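Local coordinates for protein putative dehydrogenase (Pseudomonas fluorescens, PDB 6UUG) that oxidises methanesulfinate as the monooxygenase of a two-component flavin-dependent system in bacterial sulfur assimilation, at residues Q353-C358 with R381-Q386. Sequence-based numbering, arbitrary orientation.
Sequences QGLEIC and RNLRTQ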
loop_
_atom_site.group_PDB
_atom_site.type_symbol
_atom_site.label_atom_id
_atom_site.label_comp_id
_atom_site.label_asym_id
_atom_site.label_seq_id
_atom_site.Cartn_x
_atom_site.Cartn_y
_atom_site.Cartn_z
ATOM N N GLN A 353 2.791 2.938 -10.169
ATOM C CA GLN A 353 4.037 3.297 -9.507
ATOM C C GLN A 353 4.513 4.684 -9.934
ATOM O O GLN A 353 5.131 5.404 -9.137
ATOM C CB GLN A 353 5.097 2.234 -9.792
ATOM C CG GLN A 353 4.787 0.873 -9.152
ATOM C CD GLN A 353 5.885 -0.145 -9.447
ATOM O OE1 GLN A 353 5.888 -0.770 -10.498
ATOM N NE2 GLN A 353 6.824 -0.294 -8.526
ATOM N N GLY A 354 4.244 5.075 -11.177
ATOM C CA GLY A 354 4.599 6.416 -11.611
ATOM C C GLY A 354 3.854 7.483 -10.825
ATOM O O GLY A 354 4.439 8.469 -10.381
ATOM N N LEU A 355 2.540 7.304 -10.654
ATOM C CA LEU A 355 1.781 8.339 -9.957
ATOM C C LEU A 355 2.216 8.443 -8.507
ATOM O O LEU A 355 2.264 9.552 -7.948
ATOM C CB LEU A 355 0.273 8.052 -10.068
ATOM C CG LEU A 355 -0.647 9.199 -9.650
ATOM C CD1 LEU A 355 -0.573 10.344 -10.662
ATOM C CD2 LEU A 355 -2.072 8.661 -9.531
ATOM N N GLU A 356 2.590 7.309 -7.907
ATOM C CA GLU A 356 3.073 7.306 -6.528
ATOM C C GLU A 356 4.377 8.091 -6.390
ATOM O O GLU A 356 4.559 8.847 -5.427
ATOM C CB GLU A 356 3.252 5.867 -6.055
ATOM C CG GLU A 356 3.914 5.726 -4.680
ATOM C CD GLU A 356 3.077 6.304 -3.541
ATOM O OE1 GLU A 356 3.624 6.438 -2.422
ATOM O OE2 GLU A 356 1.885 6.624 -3.753
ATOM N N ILE A 357 5.303 7.930 -7.343
ATOM C CA ILE A 357 6.525 8.740 -7.308
ATOM C C ILE A 357 6.193 10.230 -7.411
ATOM O O ILE A 357 6.753 11.062 -6.684
ATOM C CB ILE A 357 7.494 8.294 -8.422
ATOM C CG1 ILE A 357 7.995 6.883 -8.141
ATOM C CG2 ILE A 357 8.652 9.283 -8.551
ATOM C CD1 ILE A 357 8.802 6.282 -9.314
ATOM N N CYS A 358 5.302 10.601 -8.334
ATOM C CA CYS A 358 4.993 12.009 -8.538
ATOM C C CYS A 358 4.330 12.631 -7.309
ATOM O O CYS A 358 4.417 13.848 -7.119
ATOM C CB CYS A 358 4.090 12.186 -9.754
ATOM S SG CYS A 358 4.884 11.754 -11.331
ATOM N N ARG A 381 -0.051 16.123 -11.969
ATOM C CA ARG A 381 -1.289 16.485 -12.671
ATOM C C ARG A 381 -1.346 15.878 -14.067
ATOM O O ARG A 381 -2.408 15.427 -14.519
ATOM C CB ARG A 381 -1.425 18.004 -12.786
ATOM C CG ARG A 381 -1.821 18.682 -11.506
ATOM C CD ARG A 381 -2.114 20.152 -11.783
ATOM N NE ARG A 381 -0.900 20.958 -11.863
ATOM C CZ ARG A 381 -0.368 21.446 -12.982
ATOM N NH1 ARG A 381 -0.919 21.210 -14.172
ATOM N NH2 ARG A 381 0.731 22.187 -12.908
ATOM N N ASN A 382 -0.224 15.912 -14.781
ATOM C CA ASN A 382 -0.184 15.341 -16.124
ATOM C C ASN A 382 -0.449 13.843 -16.082
ATOM O O ASN A 382 -1.232 13.309 -16.877
ATOM C CB ASN A 382 1.179 15.627 -16.762
ATOM C CG ASN A 382 1.353 17.089 -17.131
ATOM O OD1 ASN A 382 0.374 17.818 -17.278
ATOM N ND2 ASN A 382 2.604 17.520 -17.293
ATOM N N LEU A 383 0.217 13.141 -15.174
ATOM C CA LEU A 383 0.035 11.700 -15.109
ATOM C C LEU A 383 -1.342 11.350 -14.566
ATOM O O LEU A 383 -1.973 10.403 -15.032
ATOM C CB LEU A 383 1.141 11.078 -14.253
ATOM C CG LEU A 383 1.292 9.566 -14.267
ATOM C CD1 LEU A 383 1.447 9.064 -15.689
ATOM C CD2 LEU A 383 2.516 9.195 -13.428
ATOM N N ARG A 384 -1.842 12.114 -13.590
ATOM C CA ARG A 384 -3.186 11.841 -13.084
ATOM C C ARG A 384 -4.225 11.933 -14.190
ATOM O O ARG A 384 -5.165 11.129 -14.233
ATOM C CB ARG A 384 -3.551 12.824 -11.958
ATOM C CG ARG A 384 -5.001 12.716 -11.422
ATOM C CD ARG A 384 -5.222 11.460 -10.580
ATOM N NE ARG A 384 -5.270 10.257 -11.424
ATOM C CZ ARG A 384 -5.418 9.013 -10.986
ATOM N NH1 ARG A 384 -5.370 7.991 -11.858
ATOM N NH2 ARG A 384 -5.596 8.769 -9.690
ATOM N N THR A 385 -4.103 12.940 -15.057
ATOM C CA THR A 385 -5.066 13.137 -16.137
ATOM C C THR A 385 -4.996 11.994 -17.144
ATOM O O THR A 385 -6.023 11.443 -17.564
ATOM C CB THR A 385 -4.790 14.475 -16.844
ATOM O OG1 THR A 385 -4.845 15.551 -15.899
ATOM C CG2 THR A 385 -5.813 14.719 -17.938
ATOM N N GLN A 386 -3.790 11.626 -17.545
ATOM C CA GLN A 386 -3.655 10.694 -18.661
ATOM C C GLN A 386 -3.859 9.238 -18.265
ATOM O O GLN A 386 -4.074 8.397 -19.146
ATOM C CB GLN A 386 -2.287 10.853 -19.312
ATOM C CG GLN A 386 -2.227 11.985 -20.319
ATOM C CD GLN A 386 -3.400 11.966 -21.320
ATOM O OE1 GLN A 386 -4.037 12.992 -21.571
ATOM N NE2 GLN A 386 -3.688 10.797 -21.880
#
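Two helix segments running roughly antiparallel, 151° between their directions, approach most closely at Leu355 and Leu383, whose CA atoms are 6.4 Å apart, with the axes 9.6 Å apart at their nearest. Leu383 lays its CD2 methyl against the backbone of the other helix, 3.4 Å from Gly354 C. A CB on Gly354 would lie about 3.2 Å from Leu383 CD2, which is tight, so glycine suits the spot. Cys358, one turn on, is small enough to set its SG 4.1 Å from Leu383 CD2. Both segments belong to the C-terminal helical domain of the acyl-CoA dehydrogenase fold, where helix 378-386 packs near the C-terminal end of the long helix 333-360, and Phe260 and Ala267 of helix 247-277 continue the apolar layer. Leu355 holds CG anti to its own N (chi1 -167°), which carries the two methyls across to the partner helix. Leu355 CD1 rests 4.0 Å from Leu383 CB, while Leu355 CD2 sits over one guanidinium face, toward its rim, 3.5 Å from Arg384 NH2. An alanine here would probably strip the methyl from that face and open a gap beside Leu383. Thr387 OG1 holds Arg384 NH1, and Ser359 O of the second subunit, more weakly, NH2.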